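Side-chain contacts in DUF3822 family protein (Bacteroides thetaiotaomicron VPI-5482, PDB 3HRG), which is of unknown function but has an actin-like ATPase fold, a relationship consistent with, though not proof of, nucleotide binding: residues F22-Y27 with S59-Y64; E84-E89 with N116-F121; L93-N98 with E103-M108; I148-I153 with N246-Q251; F188-M191 with D195-Y198. One frame throughout, in Å; residues are numbered along the deposited sequence. Where two conformers were deposited one is given.

Contact 1: residues F22-Y27 with S59-Y64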
# COMPACT_ATOMS: atom_id res chain seq x y z
N PHE A 22 1.50 2.51 12.57
CA PHE A 22 1.56 1.09 12.28
C PHE A 22 0.20 0.45 12.60
O PHE A 22 -0.43 0.79 13.62
CB PHE A 22 2.63 0.36 13.09
CG PHE A 22 4.03 0.95 13.03
CD1 PHE A 22 4.52 1.60 11.92
CD2 PHE A 22 4.91 0.70 14.08
CE1 PHE A 22 5.82 2.09 11.89
CE2 PHE A 22 6.19 1.18 14.08
CZ PHE A 22 6.66 1.87 12.99
N SER A 23 -0.22 -0.50 11.74
CA SER A 23 -1.48 -1.22 11.87
C SER A 23 -1.19 -2.69 11.92
O SER A 23 -0.33 -3.18 11.20
CB SER A 23 -2.40 -0.98 10.67
OG SER A 23 -2.62 0.38 10.52
N PHE A 24 -1.95 -3.40 12.72
CA PHE A 24 -1.79 -4.82 12.91
C PHE A 24 -3.16 -5.50 12.84
O PHE A 24 -4.13 -4.98 13.39
CB PHE A 24 -1.21 -5.09 14.29
CG PHE A 24 0.08 -4.39 14.57
CD1 PHE A 24 0.10 -3.10 15.07
CD2 PHE A 24 1.28 -5.02 14.34
CE1 PHE A 24 1.30 -2.46 15.34
CE2 PHE A 24 2.47 -4.40 14.61
CZ PHE A 24 2.49 -3.11 15.08
N SER A 25 -3.25 -6.64 12.17
CA SER A 25 -4.50 -7.39 12.15
C SER A 25 -4.19 -8.88 12.21
O SER A 25 -3.16 -9.34 11.74
CB SER A 25 -5.35 -7.08 10.94
OG SER A 25 -4.67 -7.50 9.78
N ILE A 26 -5.12 -9.61 12.81
CA ILE A 26 -5.03 -11.05 12.98
C ILE A 26 -6.20 -11.64 12.20
O ILE A 26 -7.34 -11.23 12.39
CB ILE A 26 -5.00 -11.43 14.49
CG1 ILE A 26 -3.70 -10.93 15.11
CG2 ILE A 26 -5.11 -12.93 14.65
CD1 ILE A 26 -3.47 -11.32 16.56
N TYR A 27 -5.90 -12.57 11.29
CA TYR A 27 -6.85 -13.26 10.46
C TYR A 27 -6.91 -14.74 10.87
O TYR A 27 -5.87 -15.40 10.97
CB TYR A 27 -6.48 -13.13 8.98
CG TYR A 27 -7.26 -14.05 8.06
CD1 TYR A 27 -8.58 -13.79 7.74
CD2 TYR A 27 -6.67 -15.19 7.52
CE1 TYR A 27 -9.30 -14.63 6.90
CE2 TYR A 27 -7.38 -16.03 6.68
CZ TYR A 27 -8.69 -15.75 6.38
OH TYR A 27 -9.38 -16.60 5.57
N SER A 59 4.24 -4.49 23.23
CA SER A 59 3.10 -5.30 22.84
C SER A 59 3.26 -6.80 22.99
O SER A 59 3.95 -7.41 22.16
CB SER A 59 2.76 -5.07 21.37
OG SER A 59 2.53 -3.71 21.11
N ASP A 60 2.51 -7.34 23.94
CA ASP A 60 2.45 -8.77 24.24
C ASP A 60 1.98 -9.62 23.05
O ASP A 60 2.52 -10.70 22.84
CB ASP A 60 1.51 -9.03 25.44
CG ASP A 60 2.08 -8.51 26.75
OD1 ASP A 60 3.28 -8.72 27.02
OD2 ASP A 60 1.29 -7.98 27.56
N PHE A 61 1.05 -9.15 22.24
CA PHE A 61 0.59 -9.99 21.10
C PHE A 61 1.65 -10.26 20.01
O PHE A 61 1.57 -11.26 19.29
CB PHE A 61 -0.68 -9.43 20.47
CG PHE A 61 -0.46 -8.24 19.60
CD1 PHE A 61 -0.45 -6.97 20.14
CD2 PHE A 61 -0.33 -8.38 18.23
CE1 PHE A 61 -0.28 -5.87 19.33
CE2 PHE A 61 -0.15 -7.29 17.45
CZ PHE A 61 -0.12 -6.04 17.99
N LEU A 62 2.56 -9.32 19.76
CA LEU A 62 3.51 -9.46 18.62
C LEU A 62 4.53 -10.61 18.66
O LEU A 62 5.00 -11.11 17.60
CB LEU A 62 4.26 -8.14 18.39
CG LEU A 62 3.43 -7.05 17.71
CD1 LEU A 62 4.23 -5.78 17.59
CD2 LEU A 62 2.96 -7.54 16.33
N SER A 63 4.86 -11.03 19.88
CA SER A 63 5.81 -12.11 20.11
C SER A 63 5.18 -13.52 20.31
O SER A 63 5.93 -14.47 20.56
CB SER A 63 6.80 -11.72 21.22
OG SER A 63 7.69 -10.73 20.71
N TYR A 64 3.84 -13.65 20.22
CA TYR A 64 3.18 -14.97 20.06
C TYR A 64 3.62 -15.56 18.70
O TYR A 64 4.08 -14.83 17.82
CB TYR A 64 1.63 -14.82 20.11
CG TYR A 64 0.99 -14.74 21.50
CD1 TYR A 64 0.93 -13.55 22.23
CD2 TYR A 64 0.43 -15.89 22.10
CE1 TYR A 64 0.40 -13.49 23.53
CE2 TYR A 64 -0.14 -15.86 23.38
CZ TYR A 64 -0.16 -14.65 24.09
OH TYR A 64 -0.73 -14.64 25.34

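Contact 2: residues E84-E89 with N116-F121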
# COMPACT_ATOMS: atom_id res chain seq x y z
N GLU A 84 6.68 -9.08 -18.29
CA GLU A 84 7.43 -9.44 -19.49
C GLU A 84 8.71 -8.61 -19.67
O GLU A 84 9.57 -8.99 -20.46
CB GLU A 84 6.53 -9.36 -20.72
CG GLU A 84 6.19 -7.96 -21.12
CD GLU A 84 5.12 -7.86 -22.17
OE1 GLU A 84 4.78 -8.88 -22.84
OE2 GLU A 84 4.62 -6.72 -22.30
N LEU A 85 8.81 -7.46 -18.98
CA LEU A 85 10.00 -6.62 -19.00
C LEU A 85 10.88 -6.79 -17.76
O LEU A 85 11.94 -6.17 -17.67
CB LEU A 85 9.61 -5.14 -19.14
CG LEU A 85 9.03 -4.71 -20.49
CD1 LEU A 85 8.54 -3.28 -20.43
CD2 LEU A 85 10.09 -4.90 -21.56
N PHE A 86 10.47 -7.63 -16.81
CA PHE A 86 11.21 -7.81 -15.59
C PHE A 86 12.20 -8.98 -15.60
O PHE A 86 11.87 -10.07 -16.02
CB PHE A 86 10.23 -8.09 -14.45
CG PHE A 86 10.92 -8.33 -13.13
CD1 PHE A 86 11.52 -7.28 -12.46
CD2 PHE A 86 10.94 -9.60 -12.56
CE1 PHE A 86 12.17 -7.50 -11.21
CE2 PHE A 86 11.57 -9.81 -11.35
CZ PHE A 86 12.19 -8.77 -10.68
N GLU A 87 13.40 -8.71 -15.09
CA GLU A 87 14.44 -9.69 -14.89
C GLU A 87 15.01 -9.41 -13.49
O GLU A 87 15.37 -8.24 -13.17
CB GLU A 87 15.51 -9.59 -15.99
CG GLU A 87 14.96 -9.67 -17.45
CD GLU A 87 14.19 -10.97 -17.76
OE1 GLU A 87 14.31 -11.97 -17.00
OE2 GLU A 87 13.44 -10.99 -18.78
N GLU A 88 15.07 -10.45 -12.66
CA GLU A 88 15.55 -10.34 -11.27
C GLU A 88 16.90 -9.67 -11.17
O GLU A 88 17.12 -8.80 -10.30
CB GLU A 88 15.66 -11.71 -10.59
CG GLU A 88 16.13 -11.58 -9.15
CD GLU A 88 16.10 -12.87 -8.37
OE1 GLU A 88 16.76 -13.86 -8.74
OE2 GLU A 88 15.47 -12.86 -7.31
N GLU A 89 17.78 -10.03 -12.09
CA GLU A 89 19.15 -9.49 -12.12
C GLU A 89 19.18 -7.97 -12.39
O GLU A 89 20.18 -7.33 -12.09
CB GLU A 89 20.03 -10.24 -13.16
CG GLU A 89 19.76 -9.91 -14.64
CD GLU A 89 20.61 -10.73 -15.59
OE1 GLU A 89 21.22 -11.73 -15.15
OE2 GLU A 89 20.66 -10.39 -16.78
N ASN A 116 0.20 -9.63 -14.33
CA ASN A 116 1.37 -9.46 -15.21
C ASN A 116 2.25 -8.25 -14.91
O ASN A 116 2.74 -7.55 -15.82
CB ASN A 116 0.93 -9.50 -16.68
CG ASN A 116 0.46 -10.86 -17.08
OD1 ASN A 116 1.25 -11.82 -17.09
ND2 ASN A 116 -0.82 -10.98 -17.42
N VAL A 117 2.45 -7.99 -13.62
CA VAL A 117 3.34 -6.92 -13.24
C VAL A 117 4.18 -7.30 -12.04
O VAL A 117 3.88 -8.29 -11.31
CB VAL A 117 2.60 -5.59 -12.89
CG1 VAL A 117 1.71 -5.08 -14.04
CG2 VAL A 117 1.78 -5.75 -11.64
N VAL A 118 5.24 -6.53 -11.84
CA VAL A 118 6.13 -6.69 -10.69
C VAL A 118 6.28 -5.37 -10.02
O VAL A 118 6.39 -4.36 -10.69
CB VAL A 118 7.52 -7.16 -11.15
CG1 VAL A 118 8.53 -7.26 -9.94
CG2 VAL A 118 7.38 -8.47 -11.87
N ILE A 119 6.28 -5.37 -8.69
CA ILE A 119 6.50 -4.18 -7.91
C ILE A 119 7.85 -4.38 -7.20
O ILE A 119 8.01 -5.35 -6.45
CB ILE A 119 5.41 -3.98 -6.84
CG1 ILE A 119 4.02 -3.79 -7.49
CG2 ILE A 119 5.77 -2.75 -5.91
CD1 ILE A 119 3.89 -2.51 -8.28
N ILE A 120 8.81 -3.49 -7.51
CA ILE A 120 10.15 -3.47 -6.93
C ILE A 120 10.06 -2.38 -5.86
O ILE A 120 9.56 -1.30 -6.14
CB ILE A 120 11.23 -3.15 -7.96
CG1 ILE A 120 11.14 -4.07 -9.18
CG2 ILE A 120 12.58 -3.26 -7.29
CD1 ILE A 120 12.04 -3.61 -10.41
N PHE A 121 10.49 -2.69 -4.63
CA PHE A 121 10.30 -1.76 -3.51
C PHE A 121 11.47 -1.78 -2.51
O PHE A 121 12.15 -2.77 -2.32
CB PHE A 121 8.96 -2.04 -2.80
CG PHE A 121 8.89 -3.36 -2.06
CD1 PHE A 121 8.57 -4.54 -2.73
CD2 PHE A 121 9.12 -3.43 -0.69
CE1 PHE A 121 8.50 -5.77 -2.05
CE2 PHE A 121 9.05 -4.65 -0.01
CZ PHE A 121 8.73 -5.81 -0.70
O HOH W 1 3.96 -8.56 -18.70

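Contact 3: residues L93-N98 with E103-M108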
# COMPACT_ATOMS: atom_id res chain seq x y z
N LEU A 93 19.03 -2.23 -10.37
CA LEU A 93 19.38 -1.22 -11.40
C LEU A 93 18.14 -0.41 -11.79
O LEU A 93 18.21 0.82 -11.87
CB LEU A 93 19.98 -1.85 -12.65
CG LEU A 93 21.37 -2.49 -12.56
CD1 LEU A 93 21.77 -3.11 -13.89
CD2 LEU A 93 22.41 -1.46 -12.16
N LEU A 94 17.04 -1.10 -12.04
CA LEU A 94 15.76 -0.48 -12.39
C LEU A 94 15.29 0.46 -11.28
O LEU A 94 14.87 1.60 -11.52
CB LEU A 94 14.70 -1.56 -12.60
CG LEU A 94 14.74 -2.41 -13.88
CD1 LEU A 94 13.91 -3.69 -13.76
CD2 LEU A 94 14.29 -1.56 -15.04
N PHE A 95 15.35 -0.05 -10.06
CA PHE A 95 14.91 0.73 -8.91
C PHE A 95 15.70 2.02 -8.74
O PHE A 95 15.10 3.11 -8.57
CB PHE A 95 14.99 -0.14 -7.66
CG PHE A 95 14.43 0.51 -6.42
CD1 PHE A 95 13.07 0.52 -6.18
CD2 PHE A 95 15.26 1.13 -5.50
CE1 PHE A 95 12.55 1.09 -5.03
CE2 PHE A 95 14.75 1.72 -4.37
CZ PHE A 95 13.37 1.70 -4.13
N TYR A 96 17.03 1.92 -8.80
CA TYR A 96 17.90 3.12 -8.65
C TYR A 96 17.97 4.06 -9.87
O TYR A 96 18.58 5.13 -9.76
CB TYR A 96 19.26 2.76 -8.00
CG TYR A 96 19.04 2.32 -6.55
CD1 TYR A 96 18.47 3.20 -5.60
CD2 TYR A 96 19.37 1.06 -6.13
CE1 TYR A 96 18.25 2.81 -4.29
CE2 TYR A 96 19.16 0.65 -4.79
CZ TYR A 96 18.58 1.54 -3.88
OH TYR A 96 18.35 1.18 -2.55
N HIS A 97 17.41 3.65 -11.01
CA HIS A 97 17.23 4.55 -12.15
C HIS A 97 15.88 5.34 -11.97
O HIS A 97 15.56 6.23 -12.74
CB HIS A 97 17.34 3.84 -13.51
CG HIS A 97 18.75 3.69 -13.99
ND1 HIS A 97 19.50 4.77 -14.42
CD2 HIS A 97 19.54 2.60 -14.14
CE1 HIS A 97 20.70 4.35 -14.78
NE2 HIS A 97 20.75 3.04 -14.63
N ASN A 98 15.10 4.99 -10.96
CA ASN A 98 13.85 5.70 -10.62
C ASN A 98 13.83 6.36 -9.24
O ASN A 98 12.95 7.19 -8.99
CB ASN A 98 12.69 4.73 -10.74
CG ASN A 98 12.34 4.42 -12.19
OD1 ASN A 98 11.72 5.23 -12.89
ND2 ASN A 98 12.73 3.26 -12.65
N GLU A 103 22.05 4.18 1.15
CA GLU A 103 22.85 3.08 1.71
C GLU A 103 22.11 2.14 2.68
O GLU A 103 22.26 0.92 2.56
CB GLU A 103 24.12 3.64 2.37
CG GLU A 103 25.22 2.61 2.74
CD GLU A 103 25.89 1.92 1.53
OE1 GLU A 103 25.56 2.21 0.36
OE2 GLU A 103 26.78 1.07 1.77
N ASN A 104 21.27 2.64 3.58
CA ASN A 104 20.60 1.74 4.52
C ASN A 104 19.27 1.22 3.96
O ASN A 104 18.26 1.24 4.66
CB ASN A 104 20.41 2.40 5.89
CG ASN A 104 20.14 1.37 7.01
OD1 ASN A 104 21.01 0.52 7.30
ND2 ASN A 104 18.97 1.46 7.65
N GLU A 105 19.27 0.81 2.69
CA GLU A 105 18.06 0.31 2.03
C GLU A 105 18.31 -1.02 1.33
O GLU A 105 19.33 -1.20 0.71
CB GLU A 105 17.55 1.33 1.00
CG GLU A 105 16.26 0.93 0.26
CD GLU A 105 15.73 2.04 -0.61
OE1 GLU A 105 16.47 2.58 -1.47
OE2 GLU A 105 14.53 2.39 -0.45
N ILE A 106 17.35 -1.93 1.45
CA ILE A 106 17.35 -3.21 0.76
C ILE A 106 16.25 -3.14 -0.32
O ILE A 106 15.16 -2.61 -0.06
CB ILE A 106 17.07 -4.37 1.75
CG1 ILE A 106 18.27 -4.58 2.66
CG2 ILE A 106 16.78 -5.67 1.03
CD1 ILE A 106 18.01 -5.67 3.68
N VAL A 107 16.53 -3.65 -1.51
CA VAL A 107 15.54 -3.69 -2.59
C VAL A 107 14.95 -5.11 -2.70
O VAL A 107 15.69 -6.08 -2.80
CB VAL A 107 16.15 -3.26 -3.90
CG1 VAL A 107 15.10 -3.39 -5.04
CG2 VAL A 107 16.69 -1.81 -3.80
N MSE A 108 13.62 -5.20 -2.66
CA MSE A 108 12.87 -6.44 -2.75
C MSE A 108 11.88 -6.30 -3.89
O MSE A 108 11.76 -5.23 -4.46
CB MSE A 108 12.08 -6.66 -1.49
CG MSE A 108 12.84 -6.38 -0.22
SE MSE A 108 11.85 -6.99 1.30
CE MSE A 108 12.03 -8.92 0.94
O HOH W 2 20.75 0.30 -1.51

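Contact 4: residues I148-I153 with N246-Q251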
# COMPACT_ATOMS: atom_id res chain seq x y z
N ILE A 148 -3.01 -3.09 -5.84
CA ILE A 148 -3.16 -3.33 -7.28
C ILE A 148 -4.03 -4.53 -7.55
O ILE A 148 -4.93 -4.46 -8.37
CB ILE A 148 -1.80 -3.52 -7.97
CG1 ILE A 148 -1.10 -2.17 -8.01
CG2 ILE A 148 -1.98 -4.09 -9.38
CD1 ILE A 148 0.35 -2.21 -8.40
N GLU A 149 -3.81 -5.63 -6.81
CA GLU A 149 -4.65 -6.81 -7.01
C GLU A 149 -6.14 -6.51 -6.71
O GLU A 149 -7.04 -6.91 -7.45
CB GLU A 149 -4.18 -7.99 -6.16
CG GLU A 149 -2.77 -8.37 -6.47
CD GLU A 149 -2.35 -9.70 -5.92
OE1 GLU A 149 -3.15 -10.36 -5.23
OE2 GLU A 149 -1.20 -10.09 -6.23
N TYR A 150 -6.37 -5.81 -5.62
CA TYR A 150 -7.71 -5.43 -5.21
C TYR A 150 -8.37 -4.46 -6.21
O TYR A 150 -9.49 -4.69 -6.67
CB TYR A 150 -7.64 -4.79 -3.83
CG TYR A 150 -8.97 -4.36 -3.24
CD1 TYR A 150 -9.78 -5.27 -2.60
CD2 TYR A 150 -9.38 -3.02 -3.30
CE1 TYR A 150 -11.01 -4.89 -2.02
CE2 TYR A 150 -10.62 -2.62 -2.74
CZ TYR A 150 -11.41 -3.57 -2.09
OH TYR A 150 -12.59 -3.22 -1.53
N PHE A 151 -7.70 -3.37 -6.51
CA PHE A 151 -8.24 -2.39 -7.45
C PHE A 151 -8.40 -2.96 -8.88
O PHE A 151 -9.33 -2.60 -9.58
CB PHE A 151 -7.38 -1.14 -7.51
CG PHE A 151 -7.32 -0.33 -6.21
CD1 PHE A 151 -8.44 -0.08 -5.44
CD2 PHE A 151 -6.13 0.28 -5.85
CE1 PHE A 151 -8.36 0.73 -4.31
CE2 PHE A 151 -6.03 1.09 -4.69
CZ PHE A 151 -7.14 1.31 -3.93
N SER A 152 -7.53 -3.86 -9.29
CA SER A 152 -7.66 -4.50 -10.59
C SER A 152 -9.04 -5.16 -10.73
O SER A 152 -9.72 -4.98 -11.73
CB SER A 152 -6.56 -5.55 -10.82
OG SER A 152 -6.84 -6.31 -11.99
N ILE A 153 -9.46 -5.86 -9.69
CA ILE A 153 -10.74 -6.59 -9.69
C ILE A 153 -11.90 -5.59 -9.65
O ILE A 153 -12.84 -5.71 -10.43
CB ILE A 153 -10.82 -7.58 -8.52
CG1 ILE A 153 -9.71 -8.64 -8.62
CG2 ILE A 153 -12.17 -8.28 -8.49
CD1 ILE A 153 -9.58 -9.59 -7.42
N ASN A 246 -10.92 4.58 4.65
CA ASN A 246 -9.62 4.44 5.25
C ASN A 246 -9.29 2.96 5.40
O ASN A 246 -10.16 2.09 5.25
CB ASN A 246 -9.56 5.15 6.61
N ASN A 247 -8.01 2.69 5.66
CA ASN A 247 -7.51 1.33 5.90
C ASN A 247 -7.92 0.25 4.88
O ASN A 247 -8.14 -0.91 5.22
CB ASN A 247 -7.91 0.94 7.34
CG ASN A 247 -7.37 1.92 8.37
OD1 ASN A 247 -6.18 2.22 8.39
ND2 ASN A 247 -8.25 2.43 9.24
N ILE A 248 -7.99 0.66 3.61
CA ILE A 248 -8.35 -0.26 2.51
C ILE A 248 -7.27 -1.37 2.28
O ILE A 248 -7.59 -2.47 1.78
CB ILE A 248 -8.65 0.56 1.20
CG1 ILE A 248 -9.35 -0.30 0.16
CG2 ILE A 248 -7.38 1.23 0.64
CD1 ILE A 248 -9.87 0.52 -1.02
N ASP A 249 -6.03 -1.05 2.66
CA ASP A 249 -4.86 -1.96 2.60
C ASP A 249 -5.06 -3.37 3.16
O ASP A 249 -4.64 -4.35 2.54
CB ASP A 249 -3.69 -1.35 3.38
CG ASP A 249 -4.03 -1.09 4.86
OD1 ASP A 249 -4.89 -0.23 5.16
OD2 ASP A 249 -3.47 -1.75 5.75
N MSE A 250 -5.66 -3.45 4.36
CA MSE A 250 -5.90 -4.73 5.05
C MSE A 250 -7.07 -5.43 4.36
O MSE A 250 -7.06 -6.67 4.24
CB MSE A 250 -6.23 -4.55 6.55
CG MSE A 250 -5.12 -4.04 7.48
SE MSE A 250 -3.56 -5.22 7.63
CE MSE A 250 -2.58 -4.34 9.10
N GLN A 251 -8.07 -4.64 3.96
CA GLN A 251 -9.22 -5.14 3.21
C GLN A 251 -8.67 -5.76 1.92
O GLN A 251 -9.04 -6.89 1.56
CB GLN A 251 -10.23 -4.03 2.91

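Contact 5: residues F188-M191 with D195-Y198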
# COMPACT_ATOMS: atom_id res chain seq x y z
N PHE A 188 3.66 10.05 -5.53
CA PHE A 188 4.19 11.40 -5.59
C PHE A 188 4.15 12.05 -4.22
O PHE A 188 3.12 12.02 -3.51
CB PHE A 188 3.37 12.24 -6.58
CG PHE A 188 3.21 11.62 -7.95
CD1 PHE A 188 2.22 10.68 -8.19
CD2 PHE A 188 4.06 11.98 -9.01
CE1 PHE A 188 2.05 10.09 -9.47
CE2 PHE A 188 3.90 11.40 -10.28
CZ PHE A 188 2.90 10.45 -10.51
N GLU A 189 5.26 12.69 -3.87
CA GLU A 189 5.38 13.38 -2.61
C GLU A 189 4.50 14.62 -2.66
O GLU A 189 4.58 15.42 -3.61
CB GLU A 189 6.82 13.78 -2.36
CG GLU A 189 7.06 14.37 -0.98
CD GLU A 189 8.53 14.56 -0.63
OE1 GLU A 189 9.43 14.14 -1.41
OE2 GLU A 189 8.78 15.13 0.44
N CYS A 190 3.62 14.74 -1.68
CA CYS A 190 2.75 15.87 -1.57
C CYS A 190 2.09 15.81 -0.21
O CYS A 190 1.76 14.73 0.28
CB CYS A 190 1.72 15.97 -2.70
SG CYS A 190 0.77 14.61 -3.16
N MSE A 191 1.97 17.01 0.36
CA MSE A 191 1.51 17.28 1.71
C MSE A 191 0.14 17.98 1.79
O MSE A 191 -0.58 17.86 2.80
CB MSE A 191 2.48 18.28 2.37
CG MSE A 191 4.03 18.33 1.98
SE MSE A 191 5.40 17.01 2.55
CE MSE A 191 4.96 15.56 1.37
N ASP A 195 -0.95 20.34 -4.16
CA ASP A 195 -0.02 19.34 -4.72
C ASP A 195 -0.72 18.03 -5.06
O ASP A 195 -0.39 17.35 -6.05
CB ASP A 195 1.00 18.88 -3.71
CG ASP A 195 1.96 19.90 -3.30
OD1 ASP A 195 2.18 20.88 -4.04
OD2 ASP A 195 2.55 19.65 -2.22
N ARG A 196 -1.65 17.63 -4.20
CA ARG A 196 -2.40 16.40 -4.45
C ARG A 196 -3.16 16.53 -5.78
O ARG A 196 -3.12 15.63 -6.61
CB ARG A 196 -3.39 16.13 -3.30
CG ARG A 196 -2.69 15.68 -2.02
CD ARG A 196 -3.64 15.60 -0.84
NE ARG A 196 -2.98 15.01 0.31
CZ ARG A 196 -3.44 14.97 1.55
NH1 ARG A 196 -4.59 15.58 1.90
NH2 ARG A 196 -2.72 14.36 2.49
N ILE A 197 -3.87 17.65 -5.95
CA ILE A 197 -4.63 17.89 -7.18
C ILE A 197 -3.69 17.95 -8.38
O ILE A 197 -3.98 17.41 -9.44
CB ILE A 197 -5.40 19.22 -7.10
CG1 ILE A 197 -6.50 19.19 -6.04
CG2 ILE A 197 -6.04 19.54 -8.44
CD1 ILE A 197 -6.90 20.62 -5.59
N TYR A 198 -2.55 18.61 -8.20
CA TYR A 198 -1.57 18.74 -9.26
C TYR A 198 -1.18 17.40 -9.84
O TYR A 198 -1.21 17.21 -11.08
CB TYR A 198 -0.37 19.49 -8.72
CG TYR A 198 0.75 19.69 -9.71
CD1 TYR A 198 0.73 20.75 -10.59
CD2 TYR A 198 1.84 18.84 -9.72
CE1 TYR A 198 1.79 20.97 -11.46
CE2 TYR A 198 2.92 19.05 -10.58
CZ TYR A 198 2.88 20.11 -11.46
OH TYR A 198 3.95 20.33 -12.29
O HOH W 3 -0.80 13.51 0.23

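Contact 1: residues F22-Y27 with S59-Y64
F24 on the second strand of the first five-stranded mixed sheet receives F61 and L62, two apolar residues from the loop that leaves helix 48-58. The two rings form a T-shaped (edge-to-face) pair, with centroids 5.4 Å apart and planes at 83°. F61 supplies the edge: its CZ stands 3.8 Å from F24 CG, over the face but displaced toward the rim. F61 holds its CG between backbone N and carbonyl carbon (chi1 76°), a position that sends the ring toward the strand. L62 reaches the same ring with both branches, CD2 lying obliquely 3.6 Å and CD1 3.7 Å from F24 CE2. A flat phenylalanine suits this place because its broad surface can take a second ring and a forked leucine together without any polar group. Around them, F61 also packs on L37 and F38 of strand 33-40, while L62 touches L13 of strand 12-17 and F56 of helix 48-58, seating the loop against three sheet strands.

Contact 2: residues E84-E89 with N116-F121
F86 reaches from segment 84-89 to V118 and I120, on the middle strand of a three-stranded antiparallel sheet. E84, in a short 3-10 turn, donates from its backbone N to a water 2.8 Å away; that water donates in turn, at 3.3 Å, to N116 O. N116 and V117 form a G1 beta bulge opposite L112 at the start of the strand. Next comes F86, with CG anti to its own N (chi1 178°) and its ring swung over the strand. V118 CG1 makes a CH-pi contact, 3.8 Å from the ring centroid and 9° off the normal, while V118 CG2 sits by F86 CG. I120 CD1 meets the ring at its edge, 4.0 Å from F86 CE1. Cut back to an alanine, this position is likely to open a gap over V118 CG1 and beside I120 CD1. Further on, E88 turns its carboxylate to Y109 OH. Its backbone matters to F86 as well: E88 N lies 3.7 Å above the ring face opposite V118 CG1, displaced toward the rim.

Contact 3: residues L93-N98 with E103-M108
Y96 of helix 91-96 and E105, at the start of strand 105-112, are joined by the direct hydrogen bond of this contact. Y96 OH donates to E105 OE1 at 2.6 Å, approaching the oxygen on its anti side and 26° out of the carboxylate plane. The glutamate can span the gap because its chain is extended, with CG anti to the backbone N (chi1 -178°). A water bridges the same pair, donating to Y96 OH at 2.8 Å and to E105 O at 3.0 Å, so the phenol is tied to both side chain and backbone of the same residue.

Apolar contacts lie alongside. V107 CG2 lies against both aromatic side chains from one side, obliquely, 3.6 Å from Y96 CE2 and 3.7 Å from F95 CD2. The edge of F95 faces the face of Y96, its CD2 standing 3.6 Å above the ring centre.

Charge enters through R77, whose NE forms a salt bridge with E105 OE2. E105 OE1 also lies 3.5 Å from F95 CE2, at the edge of that ring, where the hydrogens are slightly positive. Were E105 shortened to an alanine, R77 would probably lose this anionic mate and Y96 OH its carboxylate acceptor. With each carboxylate oxygen engaged by a different partner, the rotation of the group is restrained, and a polar seam borders the apolar packing.

Contact 4: residues I148-I153 with N246-Q251
The rings of Y150 and F151 are both met obliquely by one methyl, I248 CD1, which approaches neither ring squarely over a face nor at an edge. It lies 3.7 Å from Y150 CE2 and 3.6 Å from F151 CE1, and I248 CG1 adds a touch on Y150 CE2 at 3.9 Å. F151 also stacks with the ring of Y164. The two aromatic residues are neighbours on helix 144-154 and reach the same methyl by different first torsions: Y150 has CG anti to its N (chi1 -179°), F151 has it beside the N (chi1 -65°). Isoleucine suits the other side, since its longer branch, extended through chi2 170°, carries one methyl far enough to touch both rings. The helices thus joined each follow the last strand of one five-stranded sheet and pack beside the other, an exchange consistent with the crossed helices of actin-like folds. F151 touches F177 on strand 171-178, whereas M250 of helix 248-255 rests on strands 12-17 and 22-28.

Contact 5: residues F188-M191 with D195-Y198
C190 SG rests on the aliphatic part of R196, 3.8 Å from R196 CG, where the strand 181-189 has just given way to helix 193-206. A small, weakly polar thiol fits here because the helix backbone comes close, R196 CA being 3.9 Å from the sulfur. Its torsion (chi1 49°) sets SG between the backbone N and the carbonyl carbon, and I172 of the adjoining strand lies against the same side chain. In one of the two conformers of D195, its OD2 lies 3.7 Å from M191 N.

The polar end of R196 is carried well beyond the cysteine, since its chain stays extended from CG to NE (chi2 172°). A water in the plane of the guanidinium accepts from R196 NE at 2.6 Å and probably donates to C190 O at 2.8 Å. M191 O stands 4.1 Å from R196 NH2, over one face of the group and toward its rim. Farther out, R196 NH1 bonds to S223 OG and NH2 makes a weak bond to R168 O; these partners help to set the turn of the guanidinium. The whole forms the tight strand-to-helix corner of a beta-alpha-beta crossover, which leads from edge strand 181-189 to the parallel strand 215-220 in the 3-2-1-4-5 sheet characteristic of actin-like domains.

Contacts 1, 2 and 4 are buried and their side chains meet through apolar groups alone, a water in contact 2 joining backbone atoms only; contacts 3 and 5 are partly buried and add polar side chains, the Y96-E105 bond and the R196 guanidinium. Contacts 2 and 3 share the three-stranded sheet: strands 117-124 and 105-112 are neighbours, F121 N probably bonds to M108 O, and contact 3 is nested within the loop that contact 2 closes. Contact 4, closest to the chain's centre, touches contacts 1 and 2, M250 reaching S23 and S25, and I148 meeting I119. Contacts 1 and 5 serve different five-stranded sheets on opposite sides of that centre, about 32 Å apart between centres.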